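Local coordinates for mitogen-activated protein kinase, putative (Map kinase-like protein) (Leishmania major, PDB 3PG1), which probably binds ATP and phosphorylates serine and threonine residues of its targets, as expected of a MAP kinase, at residues I97-E102 and A355-F360; E114-D119 and L166-N171; Y138-I143 and C222-M227. All blocks are in the same frame, centred on the assembly; numbering follows the deposited sequence. Where two conformers were deposited one is given.

Interaction 1: residues I97-E102 and A355-F360; sequences IFVHFE and AEVERF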
loop_
_atom_site.group_PDB
_atom_site.type_symbol
_atom_site.label_atom_id
_atom_site.label_comp_id
_atom_site.label_asym_id
_atom_site.label_seq_id
_atom_site.Cartn_x
_atom_site.Cartn_y
_atom_site.Cartn_z
ATOM N N ILE A 97 -7.062 4.264 -18.520
ATOM C CA ILE A 97 -6.177 3.219 -19.024
ATOM C C ILE A 97 -6.400 3.074 -20.541
ATOM O O ILE A 97 -7.544 3.063 -21.016
ATOM C CB ILE A 97 -6.317 1.877 -18.253
ATOM C CG1 ILE A 97 -5.276 0.839 -18.764
ATOM C CG2 ILE A 97 -7.781 1.341 -18.265
ATOM C CD1 ILE A 97 -5.128 -0.405 -17.986
ATOM N N PHE A 98 -5.297 3.011 -21.291
ATOM C CA PHE A 98 -5.299 2.870 -22.749
ATOM C C PHE A 98 -4.030 2.170 -23.218
ATOM O O PHE A 98 -2.958 2.384 -22.642
ATOM C CB PHE A 98 -5.590 4.201 -23.500
ATOM C CG PHE A 98 -4.962 5.465 -22.956
ATOM C CD1 PHE A 98 -5.516 6.125 -21.863
ATOM C CD2 PHE A 98 -3.865 6.039 -23.583
ATOM C CE1 PHE A 98 -4.934 7.295 -21.360
ATOM C CE2 PHE A 98 -3.303 7.226 -23.098
ATOM C CZ PHE A 98 -3.832 7.839 -21.981
ATOM N N VAL A 99 -4.175 1.274 -24.209
ATOM C CA VAL A 99 -3.091 0.450 -24.744
ATOM C C VAL A 99 -2.869 0.676 -26.226
ATOM O O VAL A 99 -3.823 0.651 -27.012
ATOM C CB VAL A 99 -3.274 -1.061 -24.432
ATOM C CG1 VAL A 99 -2.855 -1.388 -23.006
ATOM C CG2 VAL A 99 -4.707 -1.530 -24.700
ATOM N N HIS A 100 -1.606 0.899 -26.607
ATOM C CA HIS A 100 -1.228 1.077 -28.004
ATOM C C HIS A 100 -0.423 -0.145 -28.417
ATOM O O HIS A 100 0.738 -0.280 -28.030
ATOM C CB HIS A 100 -0.433 2.382 -28.224
ATOM C CG HIS A 100 0.059 2.561 -29.638
ATOM N ND1 HIS A 100 1.413 2.702 -29.924
ATOM C CD2 HIS A 100 -0.634 2.575 -30.803
ATOM C CE1 HIS A 100 1.494 2.818 -31.238
ATOM N NE2 HIS A 100 0.292 2.742 -31.813
ATOM N N PHE A 101 -1.064 -1.064 -29.142
ATOM C CA PHE A 101 -0.403 -2.269 -29.626
ATOM C C PHE A 101 0.152 -2.047 -31.037
ATOM O O PHE A 101 -0.577 -1.604 -31.930
ATOM C CB PHE A 101 -1.352 -3.479 -29.585
ATOM C CG PHE A 101 -1.729 -3.959 -28.199
ATOM C CD1 PHE A 101 -0.758 -4.422 -27.314
ATOM C CD2 PHE A 101 -3.060 -4.004 -27.798
ATOM C CE1 PHE A 101 -1.108 -4.870 -26.038
ATOM C CE2 PHE A 101 -3.409 -4.477 -26.527
ATOM C CZ PHE A 101 -2.432 -4.908 -25.658
ATOM N N GLU A 102 1.455 -2.335 -31.213
ATOM C CA GLU A 102 2.194 -2.223 -32.470
ATOM C C GLU A 102 3.063 -3.486 -32.627
ATOM O O GLU A 102 3.969 -3.723 -31.823
ATOM C CB GLU A 102 3.027 -0.929 -32.482
ATOM C CG GLU A 102 3.547 -0.511 -33.847
ATOM C CD GLU A 102 4.038 0.922 -33.885
ATOM O OE1 GLU A 102 3.199 1.830 -34.080
ATOM O OE2 GLU A 102 5.255 1.140 -33.692
ATOM N N ALA A 355 -9.729 -6.336 -22.641
ATOM C CA ALA A 355 -10.898 -6.637 -21.812
ATOM C C ALA A 355 -10.928 -5.742 -20.564
ATOM O O ALA A 355 -12.011 -5.335 -20.136
ATOM C CB ALA A 355 -10.890 -8.103 -21.403
ATOM N N GLU A 356 -9.743 -5.425 -19.995
ATOM C CA GLU A 356 -9.616 -4.555 -18.821
ATOM C C GLU A 356 -9.898 -3.102 -19.194
ATOM O O GLU A 356 -10.476 -2.385 -18.381
ATOM C CB GLU A 356 -8.245 -4.702 -18.132
ATOM C CG GLU A 356 -8.090 -5.969 -17.299
ATOM C CD GLU A 356 -8.978 -6.093 -16.073
ATOM O OE1 GLU A 356 -9.213 -5.063 -15.400
ATOM O OE2 GLU A 356 -9.428 -7.224 -15.778
ATOM N N VAL A 357 -9.519 -2.682 -20.428
ATOM C CA VAL A 357 -9.774 -1.327 -20.953
ATOM C C VAL A 357 -11.279 -1.201 -21.319
ATOM O O VAL A 357 -11.866 -0.131 -21.125
ATOM C CB VAL A 357 -8.796 -0.939 -22.110
ATOM C CG1 VAL A 357 -9.201 0.361 -22.808
ATOM C CG2 VAL A 357 -7.363 -0.827 -21.599
ATOM N N GLU A 358 -11.904 -2.317 -21.779
ATOM C CA GLU A 358 -13.322 -2.380 -22.156
ATOM C C GLU A 358 -14.252 -2.225 -20.946
ATOM O O GLU A 358 -15.083 -1.317 -20.940
ATOM C CB GLU A 358 -13.635 -3.669 -22.934
ATOM N N ARG A 359 -14.078 -3.086 -19.906
ATOM C CA ARG A 359 -14.847 -3.075 -18.651
ATOM C C ARG A 359 -14.687 -1.732 -17.930
ATOM O O ARG A 359 -15.592 -1.304 -17.206
ATOM C CB ARG A 359 -14.404 -4.228 -17.731
ATOM N N PHE A 360 -13.527 -1.072 -18.151
ATOM C CA PHE A 360 -13.197 0.243 -17.612
ATOM C C PHE A 360 -14.100 1.338 -18.228
ATOM O O PHE A 360 -14.717 2.104 -17.482
ATOM C CB PHE A 360 -11.693 0.574 -17.820
ATOM C CG PHE A 360 -11.339 1.956 -17.333
ATOM C CD1 PHE A 360 -11.393 3.049 -18.193
ATOM C CD2 PHE A 360 -11.058 2.185 -15.991
ATOM C CE1 PHE A 360 -11.159 4.339 -17.720
ATOM C CE2 PHE A 360 -10.819 3.475 -15.522
ATOM C CZ PHE A 360 -10.886 4.542 -16.387
#

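Interaction 2: residues E114-D119 and L166-N171; sequences ELMRTD and LLADNN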
loop_
_atom_site.group_PDB
_atom_site.type_symbol
_atom_site.label_atom_id
_atom_site.label_comp_id
_atom_site.label_asym_id
_atom_site.label_seq_id
_atom_site.Cartn_x
_atom_site.Cartn_y
_atom_site.Cartn_z
ATOM N N GLU A 114 -5.177 9.982 -10.234
ATOM C CA GLU A 114 -5.272 11.343 -9.728
ATOM C C GLU A 114 -3.967 11.656 -8.998
ATOM O O GLU A 114 -3.513 10.842 -8.202
ATOM C CB GLU A 114 -6.483 11.491 -8.771
ATOM C CG GLU A 114 -6.823 12.944 -8.447
ATOM C CD GLU A 114 -7.761 13.196 -7.280
ATOM O OE1 GLU A 114 -7.624 14.261 -6.634
ATOM O OE2 GLU A 114 -8.632 12.338 -7.002
ATOM N N LEU A 115 -3.361 12.811 -9.264
ATOM C CA LEU A 115 -2.136 13.179 -8.559
ATOM C C LEU A 115 -2.567 13.795 -7.223
ATOM O O LEU A 115 -3.266 14.816 -7.205
ATOM C CB LEU A 115 -1.311 14.172 -9.388
ATOM C CG LEU A 115 0.103 14.486 -8.890
ATOM C CD1 LEU A 115 1.084 13.370 -9.259
ATOM C CD2 LEU A 115 0.591 15.780 -9.495
ATOM N N MET A 116 -2.226 13.123 -6.115
ATOM C CA MET A 116 -2.601 13.594 -4.790
ATOM C C MET A 116 -1.712 14.737 -4.292
ATOM O O MET A 116 -0.561 14.857 -4.729
ATOM C CB MET A 116 -2.657 12.425 -3.799
ATOM C CG MET A 116 -3.663 11.374 -4.204
ATOM S SD MET A 116 -5.332 12.053 -4.255
ATOM C CE MET A 116 -6.145 10.787 -5.074
ATOM N N ARG A 117 -2.256 15.589 -3.408
ATOM C CA ARG A 117 -1.527 16.741 -2.862
ATOM C C ARG A 117 -0.244 16.319 -2.141
ATOM O O ARG A 117 0.819 16.844 -2.430
ATOM C CB ARG A 117 -2.438 17.548 -1.914
ATOM C CG ARG A 117 -1.817 18.861 -1.422
ATOM C CD ARG A 117 -2.709 19.618 -0.448
ATOM N NE ARG A 117 -3.127 18.812 0.706
ATOM C CZ ARG A 117 -2.437 18.686 1.836
ATOM N NH1 ARG A 117 -1.265 19.295 1.982
ATOM N NH2 ARG A 117 -2.910 17.943 2.827
ATOM N N THR A 118 -0.342 15.329 -1.233
ATOM C CA THR A 118 0.793 14.888 -0.435
ATOM C C THR A 118 0.553 13.466 0.073
ATOM O O THR A 118 -0.393 12.798 -0.345
ATOM C CB THR A 118 1.047 15.927 0.711
ATOM O OG1 THR A 118 2.293 15.658 1.331
ATOM C CG2 THR A 118 -0.072 15.969 1.772
ATOM N N ASP A 119 1.436 13.002 0.941
ATOM C CA ASP A 119 1.296 11.714 1.598
ATOM C C ASP A 119 1.440 11.936 3.100
ATOM O O ASP A 119 1.819 13.029 3.527
ATOM C CB ASP A 119 2.267 10.657 1.034
ATOM C CG ASP A 119 3.729 11.034 1.097
ATOM O OD1 ASP A 119 4.351 11.151 0.031
ATOM O OD2 ASP A 119 4.263 11.152 2.208
ATOM N N LEU A 166 -2.014 8.417 0.989
ATOM C CA LEU A 166 -2.124 9.704 0.269
ATOM C C LEU A 166 -3.244 10.589 0.775
ATOM O O LEU A 166 -4.286 10.089 1.213
ATOM C CB LEU A 166 -2.311 9.466 -1.253
ATOM C CG LEU A 166 -1.364 8.438 -1.925
ATOM C CD1 LEU A 166 -1.532 8.462 -3.464
ATOM C CD2 LEU A 166 0.114 8.692 -1.543
ATOM N N LEU A 167 -3.012 11.910 0.720
ATOM C CA LEU A 167 -3.931 12.953 1.157
ATOM C C LEU A 167 -4.276 13.794 -0.102
ATOM O O LEU A 167 -3.374 14.280 -0.789
ATOM C CB LEU A 167 -3.213 13.914 2.147
ATOM C CG LEU A 167 -2.904 13.575 3.619
ATOM C CD1 LEU A 167 -3.974 14.029 4.539
ATOM C CD2 LEU A 167 -2.304 12.204 3.856
ATOM N N ALA A 168 -5.568 13.978 -0.389
ATOM C CA ALA A 168 -5.999 14.822 -1.514
ATOM C C ALA A 168 -5.962 16.272 -1.022
ATOM O O ALA A 168 -5.768 16.485 0.176
ATOM C CB ALA A 168 -7.413 14.441 -1.932
ATOM N N ASP A 169 -6.159 17.279 -1.924
ATOM C CA ASP A 169 -6.187 18.698 -1.522
ATOM C C ASP A 169 -7.260 18.903 -0.449
ATOM O O ASP A 169 -7.056 19.665 0.499
ATOM C CB ASP A 169 -6.439 19.617 -2.729
ATOM C CG ASP A 169 -5.311 19.605 -3.736
ATOM O OD1 ASP A 169 -5.414 18.856 -4.733
ATOM O OD2 ASP A 169 -4.321 20.346 -3.530
ATOM N N ASN A 170 -8.374 18.165 -0.597
ATOM C CA ASN A 170 -9.542 18.140 0.277
ATOM C C ASN A 170 -9.325 17.257 1.530
ATOM O O ASN A 170 -10.280 16.979 2.262
ATOM C CB ASN A 170 -10.778 17.674 -0.533
ATOM C CG ASN A 170 -10.482 16.858 -1.787
ATOM O OD1 ASN A 170 -9.657 17.220 -2.642
ATOM N ND2 ASN A 170 -11.193 15.759 -1.953
ATOM N N ASN A 171 -8.068 16.806 1.766
ATOM C CA ASN A 171 -7.623 15.920 2.853
ATOM C C ASN A 171 -8.204 14.489 2.884
ATOM O O ASN A 171 -7.996 13.760 3.860
ATOM C CB ASN A 171 -7.586 16.615 4.227
ATOM C CG ASN A 171 -6.320 17.405 4.495
ATOM O OD1 ASN A 171 -5.514 17.691 3.595
ATOM N ND2 ASN A 171 -6.119 17.781 5.750
HETATM O O HOH W 1 -5.285 16.001 -5.182
#

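Interaction 3: residues Y138-I143 and C222-M227; sequences YFMYHI and CVMAEM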
loop_
_atom_site.group_PDB
_atom_site.type_symbol
_atom_site.label_atom_id
_atom_site.label_comp_id
_atom_site.label_asym_id
_atom_site.label_seq_id
_atom_site.Cartn_x
_atom_site.Cartn_y
_atom_site.Cartn_z
ATOM N N TYR A 138 -9.696 10.638 12.528
ATOM C CA TYR A 138 -10.258 10.718 11.176
ATOM C C TYR A 138 -9.400 9.942 10.168
ATOM O O TYR A 138 -9.933 9.118 9.421
ATOM C CB TYR A 138 -10.422 12.194 10.761
ATOM C CG TYR A 138 -11.152 12.328 9.448
ATOM C CD1 TYR A 138 -12.537 12.208 9.381
ATOM C CD2 TYR A 138 -10.458 12.575 8.263
ATOM C CE1 TYR A 138 -13.218 12.372 8.176
ATOM C CE2 TYR A 138 -11.132 12.750 7.055
ATOM C CZ TYR A 138 -12.510 12.641 7.019
ATOM O OH TYR A 138 -13.180 12.716 5.834
ATOM N N PHE A 139 -8.094 10.233 10.119
ATOM C CA PHE A 139 -7.151 9.546 9.224
ATOM C C PHE A 139 -7.175 8.049 9.439
ATOM O O PHE A 139 -7.229 7.288 8.472
ATOM C CB PHE A 139 -5.684 10.062 9.431
ATOM C CG PHE A 139 -5.371 11.484 8.998
ATOM C CD1 PHE A 139 -6.094 12.101 7.983
ATOM C CD2 PHE A 139 -4.369 12.215 9.624
ATOM C CE1 PHE A 139 -5.816 13.427 7.606
ATOM C CE2 PHE A 139 -4.092 13.536 9.243
ATOM C CZ PHE A 139 -4.808 14.128 8.233
ATOM N N MET A 140 -7.097 7.607 10.714
ATOM C CA MET A 140 -7.104 6.176 11.065
ATOM C C MET A 140 -8.401 5.501 10.615
ATOM O O MET A 140 -8.355 4.370 10.132
ATOM C CB MET A 140 -6.906 5.961 12.587
ATOM C CG MET A 140 -5.437 6.177 13.046
ATOM S SD MET A 140 -4.222 5.273 11.999
ATOM C CE MET A 140 -4.762 3.575 12.182
ATOM N N TYR A 141 -9.540 6.204 10.755
ATOM C CA TYR A 141 -10.828 5.623 10.350
ATOM C C TYR A 141 -10.756 5.288 8.834
ATOM O O TYR A 141 -11.126 4.196 8.433
ATOM C CB TYR A 141 -12.021 6.577 10.699
ATOM C CG TYR A 141 -13.388 5.943 10.463
ATOM C CD1 TYR A 141 -13.808 4.841 11.213
ATOM C CD2 TYR A 141 -14.254 6.440 9.496
ATOM C CE1 TYR A 141 -15.055 4.241 10.986
ATOM C CE2 TYR A 141 -15.528 5.880 9.299
ATOM C CZ TYR A 141 -15.907 4.758 10.025
ATOM O OH TYR A 141 -17.147 4.170 9.820
ATOM N N HIS A 142 -10.275 6.233 8.023
ATOM C CA HIS A 142 -10.180 6.071 6.572
ATOM C C HIS A 142 -9.099 5.086 6.150
ATOM O O HIS A 142 -9.298 4.315 5.197
ATOM C CB HIS A 142 -10.047 7.440 5.897
ATOM C CG HIS A 142 -11.324 8.236 5.941
ATOM N ND1 HIS A 142 -12.150 8.333 4.833
ATOM C CD2 HIS A 142 -11.900 8.899 6.970
ATOM C CE1 HIS A 142 -13.188 9.065 5.214
ATOM N NE2 HIS A 142 -13.088 9.425 6.492
ATOM N N ILE A 143 -7.966 5.085 6.873
ATOM C CA ILE A 143 -6.902 4.088 6.625
ATOM C C ILE A 143 -7.472 2.690 6.847
ATOM O O ILE A 143 -7.239 1.806 6.019
ATOM C CB ILE A 143 -5.631 4.314 7.526
ATOM C CG1 ILE A 143 -4.855 5.609 7.137
ATOM C CG2 ILE A 143 -4.689 3.075 7.541
ATOM C CD1 ILE A 143 -3.949 6.175 8.295
ATOM N N CYS A 222 1.378 0.764 13.789
ATOM C CA CYS A 222 2.652 1.503 13.737
ATOM C C CYS A 222 2.378 2.916 13.235
ATOM O O CYS A 222 2.895 3.860 13.795
ATOM C CB CYS A 222 3.655 0.789 12.832
ATOM S SG CYS A 222 4.313 -0.739 13.549
ATOM N N VAL A 223 1.554 3.048 12.183
ATOM C CA VAL A 223 1.201 4.362 11.616
ATOM C C VAL A 223 0.455 5.211 12.648
ATOM O O VAL A 223 0.805 6.373 12.846
ATOM C CB VAL A 223 0.428 4.225 10.277
ATOM C CG1 VAL A 223 -0.184 5.579 9.831
ATOM C CG2 VAL A 223 1.348 3.667 9.187
ATOM N N MET A 224 -0.502 4.596 13.365
ATOM C CA MET A 224 -1.293 5.288 14.398
ATOM C C MET A 224 -0.360 5.877 15.486
ATOM O O MET A 224 -0.430 7.069 15.751
ATOM C CB MET A 224 -2.309 4.331 15.022
ATOM C CG MET A 224 -3.248 5.041 15.970
ATOM S SD MET A 224 -4.715 4.093 16.350
ATOM C CE MET A 224 -5.360 5.101 17.740
ATOM N N ALA A 225 0.506 5.047 16.094
ATOM C CA ALA A 225 1.479 5.507 17.128
ATOM C C ALA A 225 2.395 6.614 16.587
ATOM O O ALA A 225 2.700 7.600 17.281
ATOM C CB ALA A 225 2.319 4.321 17.618
ATOM N N GLU A 226 2.768 6.498 15.317
ATOM C CA GLU A 226 3.651 7.464 14.689
ATOM C C GLU A 226 2.984 8.824 14.530
ATOM O O GLU A 226 3.663 9.840 14.623
ATOM C CB GLU A 226 4.145 6.954 13.339
ATOM C CG GLU A 226 5.256 7.827 12.738
ATOM C CD GLU A 226 5.910 7.240 11.504
ATOM O OE1 GLU A 226 5.844 6.004 11.294
ATOM O OE2 GLU A 226 6.459 8.031 10.715
ATOM N N MET A 227 1.665 8.855 14.294
ATOM C CA MET A 227 0.994 10.150 14.151
ATOM C C MET A 227 0.945 10.860 15.499
ATOM O O MET A 227 0.942 12.084 15.530
ATOM C CB MET A 227 -0.431 9.972 13.582
ATOM C CG MET A 227 -0.448 9.811 12.073
ATOM S SD MET A 227 -2.104 9.899 11.347
ATOM C CE MET A 227 -2.679 8.346 11.774
#

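Interaction 1: residues I97-E102 and A355-F360
Ile-97 meets Val-357 and Phe-360, two residues one helical turn apart on the C-terminal helix 346-360, and these three side chains carry most of the contact. Held anti to the backbone N (chi1 -176°), Ile-97 CG1 reaches to 3.9 Å from Val-357 CG2. The methyl CG2 sits over one face of the Phe-360 ring, displaced toward its rim. Its closest ring atom is Phe-360 CG, 3.7 Å from Ile-97 CG2, and the methyl lies 4.1 Å from the ring centroid, 25° off the normal, a CH-pi contact. Val-357 also rests against the strand backbone, its CG1 lying 3.6 Å from Ile-97 O. Val-99, two residues along, adds a looser touch through its CG2 on Val-357 CG2 at 4.1 Å as the two side chains pass in opposite directions. Strand 96-100 and helix 346-360 are joined by apolar packing, and the axes of the segments 97-100 and 355-360 make 144°, nearer antiparallel than parallel. The strand is an outermost one of the five-stranded N-lobe sheet, and Ile-97 also touches Leu-109 and Leu-111 of the neighbouring strand 108-114. Helix 70-85, the kinase C-helix, touches both partners: Ile-80 meets Ile-97, while Arg-81 forms a salt bridge with Glu-356 and Asn-84 a hydrogen bond. The C-terminal extension thus packs back on the N-lobe, as in other MAP kinases.

Interaction 2: residues E114-D119 and L166-N171
The guanidinium of Arg-117 has the CG2 methyl of Thr-118 over one face, offset toward the rim, while Asp-169 CA lies at its edge in the plane and Leu-167 CB approaches obliquely. Its NH2 donates to Asn-171 OD1 over 2.7 Å, a short but bent bond with 133° at the hydrogen. The acceptor is tilted from the guanidinium plane, and the guanidinium and amide planes are 32° apart. In a chain extended as far as CD, CG and CD lie alongside Asp-169 OD2, and the bend at chi3 (55°) then turns the head toward Asn-171. The charged atoms stay apart, Arg-117 NE being 4.7 Å from Asp-169 OD2.

Beside these polar groups the backbones pair as antiparallel strands. Thr-118 and Leu-167 form the hydrogen-bonded pair, Thr-118 N reaching Leu-167 O at 3.2 Å and Leu-167 N reaching Thr-118 O at 3.0 Å. Arg-117 and Thr-118 both face Leu-167, a classic beta bulge. Met-116 crosses Leu-166 at about a right angle, its CG 3.7 Å from Leu-166 CD1, and its SD rests on Ala-168 CB. A water within hydrogen-bonding distance of Leu-115 O and Asp-169 OD1 can link the segments, though its protons cannot serve every acceptor nearby.

Asp-119 takes the N-cap of helix 120-125, its OD2 accepting from Gln-122 N. Backbone bonds thus fix the register where the hinge enters the C-lobe, apolar side chains pack beside them, and the guanidinium adds one bent bond to the type I turn 168-171, itself closed by a backbone bond, its charge perhaps partly offset by Asp-169.

Interaction 3: residues Y138-I143 and C222-M227
Met-140 and Met-227 form the tight part of this helix pair, the thioether of one against the methyl of the other: Met-140 SD lies 3.4 Å from Met-227 CE. The bend at chi2 (-49°) places the same sulfur 3.7 Å from Met-224 CB, and the bend at chi3 brings the terminal CE of Met-140 to that carbon too. Met-224, extended beyond CG, crosses Met-140 at about a right angle. Met-227 SD also approaches the Phe-139 ring at its edge, its direction from the centroid 77° off the normal, a Met-aromatic contact.

Packing is looser at Ile-143, whose CD1 only brushes Val-223 CG1 at 4.1 Å and Met-227 CE at 4.3 Å. Even there the side is not solvent, since all six touching residues are buried; Val-223 continues onto Leu-120 and Ile-143 onto Ile-173.

Helices 133-152 and 214-229 correspond to the E- and F-helices of the kinase C-lobe core; the axes of 138-143 and 222-227 make 167° and come no nearer than 10.8 Å. Long side chains span that distance. The contact uses sulfur, methyl and aromatic groups without hydrogen bonds or charges, so its cohesion rests on dispersion and on the exclusion of water.

Interaction 1 is a surface contact at the sheet edge of the N-lobe, interaction 3 is buried in the helical C-lobe, and interaction 2 lies partly buried between them. Interactions 2 and 3 touch, Leu-167 CD1 lying 3.6 Å from Phe-139 CE1, and helix 133-152 is followed in the chain by strand 165-167, so interaction 3 uses the helix and interaction 2 the strand that comes next. Interactions 1 and 3 stand on opposite sides of the chain's centre, about 36 Å apart between centres. Both rely on apolar side chains, branched aliphatic and aromatic in the first, largely methionine in the other, whereas interaction 2 alone adds backbone pairing, a charged side chain and water.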